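Local coordinates for uncharacterized protein (Leishmania major, PDB 2B4W) that is of unknown function but belongs to the DUF1861 family and probably adopts a beta-propeller fold, as in the beta-fructosidase clan, at residues 64-67 with 68-72. Residues are numbered along the deposited sequence; the frame is centred on the assembly and turned at random.
Sequences EETG and KDEFT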
loop_
_atom_site.group_PDB
_atom_site.type_symbol
_atom_site.label_atom_id
_atom_site.label_comp_id
_atom_site.label_asym_id
_atom_site.label_seq_id
_atom_site.Cartn_x
_atom_site.Cartn_y
_atom_site.Cartn_z
ATOM N N GLU A 64 4.644 -10.320 -13.350
ATOM C CA GLU A 64 3.865 -10.100 -14.548
ATOM C C GLU A 64 2.601 -10.957 -14.503
ATOM O O GLU A 64 2.591 -12.176 -14.303
ATOM C CB GLU A 64 4.665 -10.407 -15.814
ATOM C CG GLU A 64 4.011 -9.961 -17.112
ATOM C CD GLU A 64 4.745 -10.470 -18.341
ATOM O OE1 GLU A 64 5.975 -10.269 -18.461
ATOM O OE2 GLU A 64 4.083 -11.079 -19.208
ATOM N N GLU A 65 1.475 -10.268 -14.695
ATOM C CA GLU A 65 0.217 -10.959 -14.890
ATOM C C GLU A 65 0.292 -11.984 -16.010
ATOM O O GLU A 65 0.581 -11.695 -17.178
ATOM C CB GLU A 65 -0.898 -9.953 -15.232
ATOM C CG GLU A 65 -2.230 -10.662 -15.419
ATOM C CD GLU A 65 -3.388 -9.695 -15.646
ATOM O OE1 GLU A 65 -3.640 -9.320 -16.808
ATOM O OE2 GLU A 65 -4.050 -9.320 -14.655
ATOM N N THR A 66 0.015 -13.259 -15.719
ATOM C CA THR A 66 -0.029 -14.204 -16.826
ATOM C C THR A 66 -1.363 -14.957 -16.863
ATOM O O THR A 66 -1.425 -15.969 -17.573
ATOM C CB THR A 66 1.066 -15.291 -16.766
ATOM O OG1 THR A 66 0.662 -16.149 -15.695
ATOM C CG2 THR A 66 2.433 -14.733 -16.472
ATOM N N GLY A 67 -2.359 -14.477 -16.147
ATOM C CA GLY A 67 -3.718 -15.025 -16.131
ATOM C C GLY A 67 -4.577 -14.237 -15.163
ATOM O O GLY A 67 -4.051 -13.384 -14.445
ATOM N N LYS A 68 -5.868 -14.500 -15.081
ATOM C CA LYS A 68 -6.730 -13.779 -14.150
ATOM C C LYS A 68 -6.285 -14.061 -12.725
ATOM O O LYS A 68 -6.297 -15.230 -12.342
ATOM C CB LYS A 68 -8.199 -14.170 -14.352
ATOM C CG LYS A 68 -9.173 -13.203 -13.685
ATOM C CD LYS A 68 -10.387 -13.905 -13.116
ATOM C CE LYS A 68 -11.447 -12.953 -12.596
ATOM N NZ LYS A 68 -12.771 -13.612 -12.395
ATOM N N ASP A 69 -5.879 -13.047 -11.967
ATOM C CA ASP A 69 -5.359 -13.181 -10.600
ATOM C C ASP A 69 -4.188 -14.158 -10.501
ATOM O O ASP A 69 -3.910 -14.771 -9.473
ATOM C CB ASP A 69 -6.501 -13.549 -9.648
ATOM C CG ASP A 69 -7.619 -12.523 -9.684
ATOM O OD1 ASP A 69 -7.365 -11.305 -9.554
ATOM O OD2 ASP A 69 -8.795 -12.918 -9.834
ATOM N N GLU A 70 -3.412 -14.274 -11.581
ATOM C CA GLU A 70 -2.210 -15.069 -11.689
ATOM C C GLU A 70 -1.024 -14.242 -12.192
ATOM O O GLU A 70 -1.031 -13.547 -13.209
ATOM C CB GLU A 70 -2.381 -16.265 -12.629
ATOM C CG GLU A 70 -1.064 -17.049 -12.777
ATOM C CD GLU A 70 -1.208 -18.070 -13.898
ATOM O OE1 GLU A 70 -2.015 -19.006 -13.731
ATOM O OE2 GLU A 70 -0.548 -17.951 -14.944
ATOM N N PHE A 71 0.054 -14.331 -11.426
ATOM C CA PHE A 71 1.244 -13.511 -11.538
ATOM C C PHE A 71 2.511 -14.344 -11.541
ATOM O O PHE A 71 2.755 -15.162 -10.646
ATOM C CB PHE A 71 1.233 -12.488 -10.379
ATOM C CG PHE A 71 0.240 -11.355 -10.641
ATOM C CD1 PHE A 71 0.667 -10.248 -11.347
ATOM C CD2 PHE A 71 -1.054 -11.425 -10.183
ATOM C CE1 PHE A 71 -0.215 -9.217 -11.614
ATOM C CE2 PHE A 71 -1.953 -10.402 -10.434
ATOM C CZ PHE A 71 -1.514 -9.307 -11.142
ATOM N N THR A 72 3.354 -14.144 -12.559
ATOM C CA THR A 72 4.598 -14.911 -12.617
ATOM C C THR A 72 5.823 -14.027 -12.419
ATOM O O THR A 72 5.990 -12.941 -12.969
ATOM C CB THR A 72 4.749 -15.677 -13.941
ATOM O OG1 THR A 72 3.729 -16.659 -14.051
ATOM C CG2 THR A 72 6.033 -16.475 -13.967
HETATM O O HOH W 1 -5.752 -10.367 -12.884
#
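A tight beta hairpin with a classic bulge joins strands 59-67 and 70-73 at the surface of the protein: Glu64 and Thr72 form a hydrogen-bonded antiparallel pair, Glu65 and Phe71 the next, non-hydrogen-bonded one, and Gly67 to Glu70 turn the chain in a type II beta turn. Glu64 N donates to Thr72 O at 3.0 Å, and Thr72 N returns a bond to Glu64 O at 2.7 Å. At the bulge two successive residues, Thr66 and Gly67, share one partner, Glu70: Thr66 N reaches Glu70 O at 2.7 Å, while Gly67 N makes only a weak bond to the same oxygen. The turn is closed by Glu70 N, which approaches Gly67 O from above its carbonyl plane.

Glu65 and Phe71 share one face. Phe71 CG stands anti to its carbonyl carbon and beside the backbone N (chi1 -76°), which sets the ring next to Glu65, CE1 lying 3.8 Å from Glu65 CB; beyond it the ring meets Thr43 and Ile45 of strand 42-50. On the other face, with Glu64, Glu70 and Thr72, the Thr72 OG1 is met by Thr66 CG2 at 3.4 Å, the two threonines meeting at about a right angle. Asp69 carries a salt bridge to Arg290, and Glu64 one to Lys42. Extended past CG, Glu65 brings its carboxylate to a bridging water, which donates to Glu65 OE2 at 2.7 Å and accepts from Asp69 N at 2.8 Å.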